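Local coordinates for signal recognition 54 kDa protein (Pyrococcus furiosus, PDB 3DM5), which is an SRP54-family protein of the signal recognition particle, combining a helical bundle, a P-loop nucleotide-binding domain and a signal-peptide-binding domain, at residues 52-63 and 75-86; 40-48 and 253-264. One frame throughout, in Å; residues are numbered along the deposited sequence.

How the contacts relate
Contact 1 lies within the N-terminal helical bundle and contact 2 between that bundle and the P-loop domain, and their chemistry differs accordingly. Contact 1 pairs two long helices through side chains: a buried apolar strip runs along the bundle core, and a salt-bridge network borders it on the more exposed side. In contact 2 backbone meets backbone over glycines, with a few apolar side chains, a long charge pair and partly exposed edges. Helix 46-62 serves both. Their centres lie about 17 Å apart, and Phe-86 of contact 1 bridges them by packing on Val-44, Leu-48 and Ser-260 of contact 2.

Contact 1. Residues 52-63 and 75-86; sequences LTREIQRRALEE and IIKIVYEELTKF
Ile-75 begins the contact by laying its CD1 against CB of Ala-60, 3.3 Å away, where the two backbones come close; behind it, Ile-17 of helix 5-19 and Ile-28 of helix 25-41 close the packing. One turn on, Ile-78 is directed toward the partner helix. Its CG1 lies beside the backbone N (chi1 -62°), which sends CD1 over the carbonyl of Arg-59 while CG2 rests 3.8 Å from Arg-59 CB and lies off-centre over one guanidinium face. CG2 of Val-79 then meets CG2 of Ile-56 at 4.1 Å.

This is antiparallel pairing within the SRP54 helical bundle, with helices 46-62 and 71-86 joined by a short connection; the axes of segments 52-62 and 75-86 approach to 9.8 Å.

Glu-81 and Glu-82 both reach the edge of the Arg-59 guanidinium. Arg-59 NH2 donates to Glu-81 OE2 from above the carboxylate plane, whereas Lys-77 NZ comes to the same oxygen from the opposite face; Lys-85 NZ takes OE1. Glu-82 OE2 accepts from Arg-59 NH1 at 3.0 Å through its anti lone pair, the two planes almost perpendicular at 86°. With Glu-63 OE2 bound to Arg-59 NE at 3.1 Å, the guanidinium is gripped along its edge and its rotation fixed. The stem of Glu-82 is a knob among Leu-52, Glu-55, Ile-56 and Arg-59, its CB 3.7 Å from Ile-56 CG1. Leu-83 CD2 touches Leu-52 CD2, and Leu-52 CD2 also sits over the centre of the Phe-86 ring as a CH-pi contact, 3.7 Å from the centroid.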
loop_
_atom_site.group_PDB
_atom_site.type_symbol
_atom_site.label_atom_id
_atom_site.label_comp_id
_atom_site.label_asym_id
_atom_site.label_seq_id
_atom_site.Cartn_x
_atom_site.Cartn_y
_atom_site.Cartn_z
ATOM N N LEU A 52 26.604 -0.691 -8.530
ATOM C CA LEU A 52 26.726 -0.595 -7.091
ATOM C C LEU A 52 26.527 -1.935 -6.390
ATOM O O LEU A 52 27.275 -2.279 -5.480
ATOM C CB LEU A 52 25.719 0.412 -6.545
ATOM C CG LEU A 52 25.662 0.527 -5.025
ATOM C CD1 LEU A 52 26.907 1.230 -4.541
ATOM C CD2 LEU A 52 24.386 1.257 -4.572
ATOM N N THR A 53 25.507 -2.688 -6.780
ATOM C CA THR A 53 25.232 -3.923 -6.053
ATOM C C THR A 53 26.184 -5.060 -6.435
ATOM O O THR A 53 26.295 -6.049 -5.712
ATOM C CB THR A 53 23.746 -4.350 -6.131
ATOM O OG1 THR A 53 23.367 -4.632 -7.492
ATOM C CG2 THR A 53 22.862 -3.250 -5.532
ATOM N N ARG A 54 26.890 -4.896 -7.552
ATOM C CA ARG A 54 27.913 -5.856 -7.944
ATOM C C ARG A 54 29.173 -5.614 -7.137
ATOM O O ARG A 54 29.904 -6.548 -6.816
ATOM C CB ARG A 54 28.215 -5.779 -9.439
ATOM C CG ARG A 54 27.199 -6.510 -10.313
ATOM C CD ARG A 54 27.572 -6.415 -11.786
ATOM N NE ARG A 54 26.465 -6.798 -12.657
ATOM C CZ ARG A 54 26.189 -8.049 -13.013
ATOM N NH1 ARG A 54 26.941 -9.047 -12.569
ATOM N NH2 ARG A 54 25.162 -8.308 -13.812
ATOM N N GLU A 55 29.423 -4.355 -6.806
ATOM C CA GLU A 55 30.554 -4.009 -5.955
ATOM C C GLU A 55 30.293 -4.463 -4.518
ATOM O O GLU A 55 31.181 -4.992 -3.840
ATOM C CB GLU A 55 30.815 -2.502 -5.998
ATOM C CG GLU A 55 31.807 -2.010 -4.959
ATOM C CD GLU A 55 33.232 -2.499 -5.204
ATOM O OE1 GLU A 55 34.118 -2.188 -4.373
ATOM O OE2 GLU A 55 33.469 -3.189 -6.223
ATOM N N ILE A 56 29.065 -4.251 -4.058
ATOM C CA ILE A 56 28.685 -4.670 -2.715
ATOM C C ILE A 56 28.756 -6.181 -2.589
ATOM O O ILE A 56 29.301 -6.689 -1.620
ATOM C CB ILE A 56 27.278 -4.185 -2.309
ATOM C CG1 ILE A 56 27.232 -2.658 -2.269
ATOM C CG2 ILE A 56 26.889 -4.757 -0.945
ATOM C CD1 ILE A 56 25.929 -2.106 -1.702
ATOM N N GLN A 57 28.209 -6.887 -3.575
ATOM C CA GLN A 57 28.260 -8.346 -3.592
ATOM C C GLN A 57 29.694 -8.848 -3.528
ATOM O O GLN A 57 30.016 -9.737 -2.729
ATOM C CB GLN A 57 27.615 -8.888 -4.861
ATOM C CG GLN A 57 27.158 -10.337 -4.759
ATOM C CD GLN A 57 26.396 -10.767 -5.995
ATOM O OE1 GLN A 57 26.915 -10.697 -7.108
ATOM N NE2 GLN A 57 25.152 -11.198 -5.810
ATOM N N ARG A 58 30.534 -8.268 -4.384
ATOM C CA ARG A 58 31.935 -8.630 -4.506
ATOM C C ARG A 58 32.686 -8.415 -3.193
ATOM O O ARG A 58 33.259 -9.353 -2.642
ATOM C CB ARG A 58 32.563 -7.834 -5.648
ATOM C CG ARG A 58 34.071 -7.929 -5.790
ATOM C CD ARG A 58 34.570 -6.823 -6.717
ATOM N NE ARG A 58 35.913 -6.357 -6.373
ATOM C CZ ARG A 58 36.245 -5.787 -5.216
ATOM N NH1 ARG A 58 35.335 -5.627 -4.261
ATOM N NH2 ARG A 58 37.494 -5.390 -5.004
ATOM N N ARG A 59 32.667 -7.190 -2.677
ATOM C CA ARG A 59 33.328 -6.903 -1.405
ATOM C C ARG A 59 32.864 -7.816 -0.262
ATOM O O ARG A 59 33.660 -8.212 0.578
ATOM C CB ARG A 59 33.150 -5.430 -1.006
ATOM C CG ARG A 59 33.788 -4.430 -1.959
ATOM C CD ARG A 59 33.824 -3.028 -1.361
ATOM N NE ARG A 59 34.458 -3.023 -0.045
ATOM C CZ ARG A 59 34.356 -2.032 0.837
ATOM N NH1 ARG A 59 33.635 -0.960 0.556
ATOM N NH2 ARG A 59 34.969 -2.118 2.007
ATOM N N ALA A 60 31.579 -8.137 -0.214
ATOM C CA ALA A 60 31.060 -8.980 0.862
ATOM C C ALA A 60 31.596 -10.394 0.739
ATOM O O ALA A 60 32.157 -10.933 1.691
ATOM C CB ALA A 60 29.531 -8.993 0.862
ATOM N N LEU A 61 31.420 -10.980 -0.445
ATOM C CA LEU A 61 31.894 -12.329 -0.758
ATOM C C LEU A 61 33.389 -12.573 -0.525
ATOM O O LEU A 61 33.764 -13.603 0.037
ATOM C CB LEU A 61 31.556 -12.680 -2.208
ATOM C CG LEU A 61 30.276 -13.482 -2.442
ATOM C CD1 LEU A 61 29.278 -13.295 -1.303
ATOM C CD2 LEU A 61 29.662 -13.125 -3.791
ATOM N N GLU A 62 34.241 -11.641 -0.948
ATOM C CA GLU A 62 35.674 -11.911 -0.966
ATOM C C GLU A 62 36.535 -11.012 -0.079
ATOM O O GLU A 62 37.714 -10.817 -0.350
ATOM C CB GLU A 62 36.185 -11.866 -2.406
ATOM C CG GLU A 62 36.227 -10.473 -3.013
ATOM C CD GLU A 62 36.413 -10.496 -4.522
ATOM O OE1 GLU A 62 35.820 -11.377 -5.182
ATOM O OE2 GLU A 62 37.145 -9.630 -5.047
ATOM N N GLU A 63 35.961 -10.474 0.985
ATOM C CA GLU A 63 36.707 -9.554 1.837
ATOM C C GLU A 63 36.677 -10.042 3.273
ATOM O O GLU A 63 35.612 -10.317 3.828
ATOM C CB GLU A 63 36.129 -8.138 1.745
ATOM C CG GLU A 63 37.153 -7.026 1.755
ATOM C CD GLU A 63 36.539 -5.679 1.433
ATOM O OE1 GLU A 63 35.916 -5.097 2.347
ATOM O OE2 GLU A 63 36.678 -5.203 0.281
ATOM N N ILE A 75 29.877 -6.459 6.795
ATOM C CA ILE A 75 28.893 -6.276 5.737
ATOM C C ILE A 75 28.163 -4.950 5.953
ATOM O O ILE A 75 28.015 -4.152 5.032
ATOM C CB ILE A 75 27.835 -7.386 5.718
ATOM C CG1 ILE A 75 28.478 -8.753 5.477
ATOM C CG2 ILE A 75 26.820 -7.090 4.632
ATOM C CD1 ILE A 75 28.832 -9.009 4.043
ATOM N N ILE A 76 27.701 -4.723 7.176
ATOM C CA ILE A 76 27.010 -3.498 7.500
ATOM C C ILE A 76 27.904 -2.357 7.055
ATOM O O ILE A 76 27.429 -1.387 6.481
ATOM C CB ILE A 76 26.786 -3.370 9.006
ATOM C CG1 ILE A 76 26.155 -4.639 9.585
ATOM C CG2 ILE A 76 25.939 -2.159 9.319
ATOM C CD1 ILE A 76 24.706 -4.682 9.472
ATOM N N LYS A 77 29.207 -2.483 7.317
ATOM C CA LYS A 77 30.188 -1.456 6.953
ATOM C C LYS A 77 30.322 -1.269 5.444
ATOM O O LYS A 77 30.320 -0.146 4.951
ATOM C CB LYS A 77 31.558 -1.787 7.548
ATOM C CG LYS A 77 32.516 -0.599 7.633
ATOM C CD LYS A 77 33.452 -0.523 6.440
ATOM C CE LYS A 77 34.501 0.557 6.656
ATOM N NZ LYS A 77 35.448 0.706 5.510
ATOM N N ILE A 78 30.457 -2.372 4.721
ATOM C CA ILE A 78 30.534 -2.336 3.264
ATOM C C ILE A 78 29.345 -1.593 2.624
ATOM O O ILE A 78 29.528 -0.688 1.812
ATOM C CB ILE A 78 30.603 -3.758 2.686
ATOM C CG1 ILE A 78 31.867 -4.468 3.193
ATOM C CG2 ILE A 78 30.568 -3.698 1.176
ATOM C CD1 ILE A 78 31.981 -5.931 2.775
ATOM N N VAL A 79 28.129 -1.982 2.997
ATOM C CA VAL A 79 26.928 -1.309 2.529
ATOM C C VAL A 79 26.953 0.199 2.828
ATOM O O VAL A 79 26.647 1.001 1.960
ATOM C CB VAL A 79 25.655 -1.949 3.144
ATOM C CG1 VAL A 79 24.400 -1.120 2.870
ATOM C CG2 VAL A 79 25.465 -3.326 2.618
ATOM N N TYR A 80 27.288 0.587 4.054
ATOM C CA TYR A 80 27.266 1.996 4.427
ATOM C C TYR A 80 28.228 2.796 3.578
ATOM O O TYR A 80 27.936 3.924 3.187
ATOM C CB TYR A 80 27.652 2.166 5.878
ATOM C CG TYR A 80 27.961 3.586 6.272
ATOM C CD1 TYR A 80 29.234 3.961 6.680
ATOM C CD2 TYR A 80 26.977 4.549 6.265
ATOM C CE1 TYR A 80 29.507 5.269 7.073
ATOM C CE2 TYR A 80 27.243 5.856 6.654
ATOM C CZ TYR A 80 28.505 6.212 7.054
ATOM O OH TYR A 80 28.748 7.522 7.424
ATOM N N GLU A 81 29.376 2.187 3.300
ATOM C CA GLU A 81 30.485 2.848 2.629
ATOM C C GLU A 81 30.241 2.960 1.130
ATOM O O GLU A 81 30.513 3.995 0.511
ATOM C CB GLU A 81 31.784 2.095 2.935
ATOM C CG GLU A 81 32.946 2.380 2.002
ATOM C CD GLU A 81 34.177 1.559 2.359
ATOM O OE1 GLU A 81 35.218 1.727 1.677
ATOM O OE2 GLU A 81 34.096 0.748 3.319
ATOM N N GLU A 82 29.710 1.894 0.550
ATOM C CA GLU A 82 29.326 1.909 -0.851
ATOM C C GLU A 82 28.217 2.934 -1.150
ATOM O O GLU A 82 28.328 3.707 -2.113
ATOM C CB GLU A 82 28.939 0.505 -1.314
ATOM C CG GLU A 82 30.135 -0.395 -1.481
ATOM C CD GLU A 82 31.235 0.258 -2.307
ATOM O OE1 GLU A 82 30.924 0.884 -3.351
ATOM O OE2 GLU A 82 32.413 0.141 -1.908
ATOM N N LEU A 83 27.169 2.941 -0.326
ATOM C CA LEU A 83 26.069 3.879 -0.474
ATOM C C LEU A 83 26.552 5.315 -0.322
ATOM O O LEU A 83 26.105 6.197 -1.039
ATOM C CB LEU A 83 24.935 3.589 0.531
ATOM C CG LEU A 83 23.884 2.557 0.099
ATOM C CD1 LEU A 83 22.795 2.369 1.157
ATOM C CD2 LEU A 83 23.262 2.955 -1.234
ATOM N N THR A 84 27.471 5.555 0.606
ATOM C CA THR A 84 28.003 6.904 0.780
ATOM C C THR A 84 28.736 7.421 -0.455
ATOM O O THR A 84 28.574 8.591 -0.807
ATOM C CB THR A 84 28.887 7.065 2.039
ATOM O OG1 THR A 84 28.099 6.816 3.205
ATOM C CG2 THR A 84 29.411 8.511 2.138
ATOM N N LYS A 85 29.522 6.565 -1.110
ATOM C CA LYS A 85 30.245 6.982 -2.327
ATOM C C LYS A 85 29.264 7.191 -3.467
ATOM O O LYS A 85 29.484 8.012 -4.354
ATOM C CB LYS A 85 31.307 5.963 -2.751
ATOM C CG LYS A 85 32.466 5.827 -1.775
ATOM C CD LYS A 85 33.350 4.638 -2.117
ATOM C CE LYS A 85 34.330 4.346 -0.982
ATOM N NZ LYS A 85 35.126 3.091 -1.182
ATOM N N PHE A 86 28.164 6.448 -3.406
ATOM C CA PHE A 86 27.146 6.427 -4.438
ATOM C C PHE A 86 26.409 7.763 -4.443
ATOM O O PHE A 86 25.822 8.151 -5.450
ATOM C CB PHE A 86 26.210 5.264 -4.148
ATOM C CG PHE A 86 25.223 4.952 -5.237
ATOM C CD1 PHE A 86 25.645 4.483 -6.458
ATOM C CD2 PHE A 86 23.858 5.048 -4.998
ATOM C CE1 PHE A 86 24.737 4.159 -7.432
ATOM C CE2 PHE A 86 22.951 4.727 -5.967
ATOM C CZ PHE A 86 23.388 4.283 -7.184
#

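Contact 2. Residues 40-48 and 253-264; sequences IQADVNVRL and AKGGGALSAVAA
Val-44 presents its two methyls to the hydroxyl of Ser-260: CG2 lies 3.4 Å from OG and CG1 stands beside it. Ser-260 turns that hydroxyl back to its own helix (chi1 58°), where OG donates to Gly-256 O at 2.9 Å, so its polar atom is satisfied and its outer side can meet an apolar neighbour. Leu-48, pointing at the same helix, sets CD1 3.9 Å from Ala-264 CB. At the other end Asp-43 crosses Lys-254 aslant, OD1 near CE, and the charge pair with NZ is long at 3.8 Å; OD1 also accepts from the backbone N of Gln-226.

Between these side chains the two backbones touch directly. Gly-257 carries no side chain, and its CA comes within 3.8 Å of Val-44 CA, while its N donates to Ala-42 O at 2.9 Å. The turn it meets ends helix 25-41 with a Schellman motif, Asp-43 adopting positive phi, and Asn-45 then occupies the N-cap position of helix 46-62. Helix 255-263 meets the bundle with one side, while Leu-259 and Val-262 pack on strand 269-273 of its own domain and Ala-261 and Val-262 on helix 228-237.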
loop_
_atom_site.group_PDB
_atom_site.type_symbol
_atom_site.label_atom_id
_atom_site.label_comp_id
_atom_site.label_asym_id
_atom_site.label_seq_id
_atom_site.Cartn_x
_atom_site.Cartn_y
_atom_site.Cartn_z
ATOM N N ILE A 40 15.772 0.566 -7.281
ATOM C CA ILE A 40 15.004 0.662 -8.532
ATOM C C ILE A 40 13.651 1.339 -8.310
ATOM O O ILE A 40 13.160 2.093 -9.157
ATOM C CB ILE A 40 14.739 -0.717 -9.164
ATOM C CG1 ILE A 40 16.041 -1.372 -9.626
ATOM C CG2 ILE A 40 13.805 -0.571 -10.341
ATOM C CD1 ILE A 40 16.659 -0.679 -10.781
ATOM N N GLN A 41 13.063 1.059 -7.154
ATOM C CA GLN A 41 11.772 1.594 -6.797
ATOM C C GLN A 41 11.821 3.100 -6.544
ATOM O O GLN A 41 10.814 3.775 -6.671
ATOM C CB GLN A 41 11.247 0.864 -5.565
ATOM C CG GLN A 41 9.788 1.115 -5.277
ATOM C CD GLN A 41 9.202 0.088 -4.335
ATOM O OE1 GLN A 41 9.706 -0.126 -3.226
ATOM N NE2 GLN A 41 8.126 -0.555 -4.772
ATOM N N ALA A 42 12.993 3.613 -6.177
ATOM C CA ALA A 42 13.189 5.044 -5.944
ATOM C C ALA A 42 13.703 5.714 -7.223
ATOM O O ALA A 42 14.198 6.847 -7.204
ATOM C CB ALA A 42 14.152 5.269 -4.783
ATOM N N ASP A 43 13.590 4.982 -8.326
ATOM C CA ASP A 43 13.918 5.475 -9.662
ATOM C C ASP A 43 15.408 5.630 -9.901
ATOM O O ASP A 43 15.819 6.445 -10.724
ATOM C CB ASP A 43 13.189 6.784 -9.977
ATOM C CG ASP A 43 13.274 7.162 -11.456
ATOM O OD1 ASP A 43 12.953 8.323 -11.809
ATOM O OD2 ASP A 43 13.670 6.295 -12.261
ATOM N N VAL A 44 16.228 4.861 -9.195
ATOM C CA VAL A 44 17.656 4.903 -9.504
ATOM C C VAL A 44 17.915 4.163 -10.815
ATOM O O VAL A 44 17.465 3.027 -10.980
ATOM C CB VAL A 44 18.561 4.328 -8.366
ATOM C CG1 VAL A 44 20.012 4.368 -8.788
ATOM C CG2 VAL A 44 18.390 5.107 -7.107
ATOM N N ASN A 45 18.618 4.816 -11.739
ATOM C CA ASN A 45 18.999 4.198 -13.005
ATOM C C ASN A 45 19.425 2.751 -12.812
ATOM O O ASN A 45 20.223 2.445 -11.922
ATOM C CB ASN A 45 20.146 4.975 -13.643
ATOM C CG ASN A 45 20.606 4.364 -14.954
ATOM O OD1 ASN A 45 20.001 4.586 -15.992
ATOM N ND2 ASN A 45 21.677 3.590 -14.911
ATOM N N VAL A 46 18.913 1.859 -13.654
ATOM C CA VAL A 46 19.221 0.434 -13.496
ATOM C C VAL A 46 20.695 0.116 -13.635
ATOM O O VAL A 46 21.242 -0.617 -12.825
ATOM C CB VAL A 46 18.437 -0.458 -14.449
ATOM C CG1 VAL A 46 18.974 -1.865 -14.374
ATOM C CG2 VAL A 46 16.965 -0.443 -14.073
ATOM N N ARG A 47 21.340 0.670 -14.655
ATOM C CA ARG A 47 22.772 0.455 -14.833
ATOM C C ARG A 47 23.573 0.885 -13.581
ATOM O O ARG A 47 24.494 0.193 -13.150
ATOM C CB ARG A 47 23.258 1.184 -16.088
ATOM C CG ARG A 47 24.191 0.357 -16.962
ATOM C CD ARG A 47 24.635 1.129 -18.186
ATOM N NE ARG A 47 25.964 0.709 -18.626
ATOM C CZ ARG A 47 26.207 0.009 -19.729
ATOM N NH1 ARG A 47 25.209 -0.346 -20.525
ATOM N NH2 ARG A 47 27.450 -0.323 -20.043
ATOM N N LEU A 48 23.209 2.018 -12.988
ATOM C CA LEU A 48 23.879 2.473 -11.776
ATOM C C LEU A 48 23.677 1.507 -10.620
ATOM O O LEU A 48 24.593 1.285 -9.831
ATOM C CB LEU A 48 23.385 3.862 -11.353
ATOM C CG LEU A 48 23.942 5.113 -12.030
ATOM C CD1 LEU A 48 23.342 6.334 -11.381
ATOM C CD2 LEU A 48 25.447 5.153 -11.928
ATOM N N ALA A 253 8.840 9.796 -4.122
ATOM C CA ALA A 253 9.248 8.416 -4.323
ATOM C C ALA A 253 10.554 8.322 -5.114
ATOM O O ALA A 253 11.214 7.285 -5.108
ATOM C CB ALA A 253 8.145 7.639 -5.025
ATOM N N LYS A 254 10.930 9.420 -5.767
ATOM C CA LYS A 254 11.968 9.374 -6.789
ATOM C C LYS A 254 13.243 10.178 -6.485
ATOM O O LYS A 254 14.202 10.101 -7.242
ATOM C CB LYS A 254 11.378 9.805 -8.129
ATOM C CG LYS A 254 10.014 9.209 -8.404
ATOM C CD LYS A 254 9.404 9.746 -9.693
ATOM C CE LYS A 254 10.123 9.220 -10.916
ATOM N NZ LYS A 254 9.441 9.683 -12.158
ATOM N N GLY A 255 13.253 10.933 -5.390
ATOM C CA GLY A 255 14.416 11.704 -4.995
ATOM C C GLY A 255 15.708 10.902 -4.924
ATOM O O GLY A 255 16.797 11.405 -5.237
ATOM N N GLY A 256 15.603 9.644 -4.514
ATOM C CA GLY A 256 16.774 8.796 -4.480
ATOM C C GLY A 256 17.411 8.715 -5.850
ATOM O O GLY A 256 18.628 8.850 -5.997
ATOM N N GLY A 257 16.572 8.498 -6.860
ATOM C CA GLY A 257 17.020 8.457 -8.236
ATOM C C GLY A 257 17.669 9.753 -8.700
ATOM O O GLY A 257 18.582 9.713 -9.517
ATOM N N ALA A 258 17.196 10.894 -8.193
ATOM C CA ALA A 258 17.777 12.197 -8.526
ATOM C C ALA A 258 19.163 12.395 -7.899
ATOM O O ALA A 258 20.100 12.789 -8.587
ATOM C CB ALA A 258 16.826 13.345 -8.105
ATOM N N LEU A 259 19.287 12.127 -6.595
ATOM C CA LEU A 259 20.564 12.286 -5.902
ATOM C C LEU A 259 21.613 11.388 -6.517
ATOM O O LEU A 259 22.704 11.845 -6.831
ATOM C CB LEU A 259 20.457 11.995 -4.406
ATOM C CG LEU A 259 19.502 12.850 -3.566
ATOM C CD1 LEU A 259 19.491 12.323 -2.148
ATOM C CD2 LEU A 259 19.880 14.328 -3.606
ATOM N N SER A 260 21.280 10.110 -6.687
ATOM C CA SER A 260 22.226 9.158 -7.241
ATOM C C SER A 260 22.605 9.566 -8.668
ATOM O O SER A 260 23.749 9.408 -9.111
ATOM C CB SER A 260 21.638 7.750 -7.202
ATOM O OG SER A 260 20.421 7.702 -7.922
ATOM N N ALA A 261 21.633 10.123 -9.372
ATOM C CA ALA A 261 21.832 10.557 -10.753
ATOM C C ALA A 261 22.808 11.742 -10.859
ATOM O O ALA A 261 23.744 11.719 -11.649
ATOM C CB ALA A 261 20.501 10.905 -11.381
ATOM N N VAL A 262 22.557 12.768 -10.050
ATOM C CA VAL A 262 23.401 13.942 -9.962
ATOM C C VAL A 262 24.786 13.574 -9.458
ATOM O O VAL A 262 25.783 14.099 -9.940
ATOM C CB VAL A 262 22.795 15.032 -9.032
ATOM C CG1 VAL A 262 23.849 16.057 -8.661
ATOM C CG2 VAL A 262 21.608 15.717 -9.692
ATOM N N ALA A 263 24.864 12.659 -8.503
ATOM C CA ALA A 263 26.164 12.287 -7.975
ATOM C C ALA A 263 27.000 11.491 -9.008
ATOM O O ALA A 263 28.237 11.471 -8.964
ATOM C CB ALA A 263 26.009 11.517 -6.680
ATOM N N ALA A 264 26.310 10.835 -9.933
ATOM C CA ALA A 264 26.968 10.011 -10.927
ATOM C C ALA A 264 27.654 10.958 -11.881
ATOM O O ALA A 264 28.476 10.590 -12.715
ATOM C CB ALA A 264 25.951 9.186 -11.662
#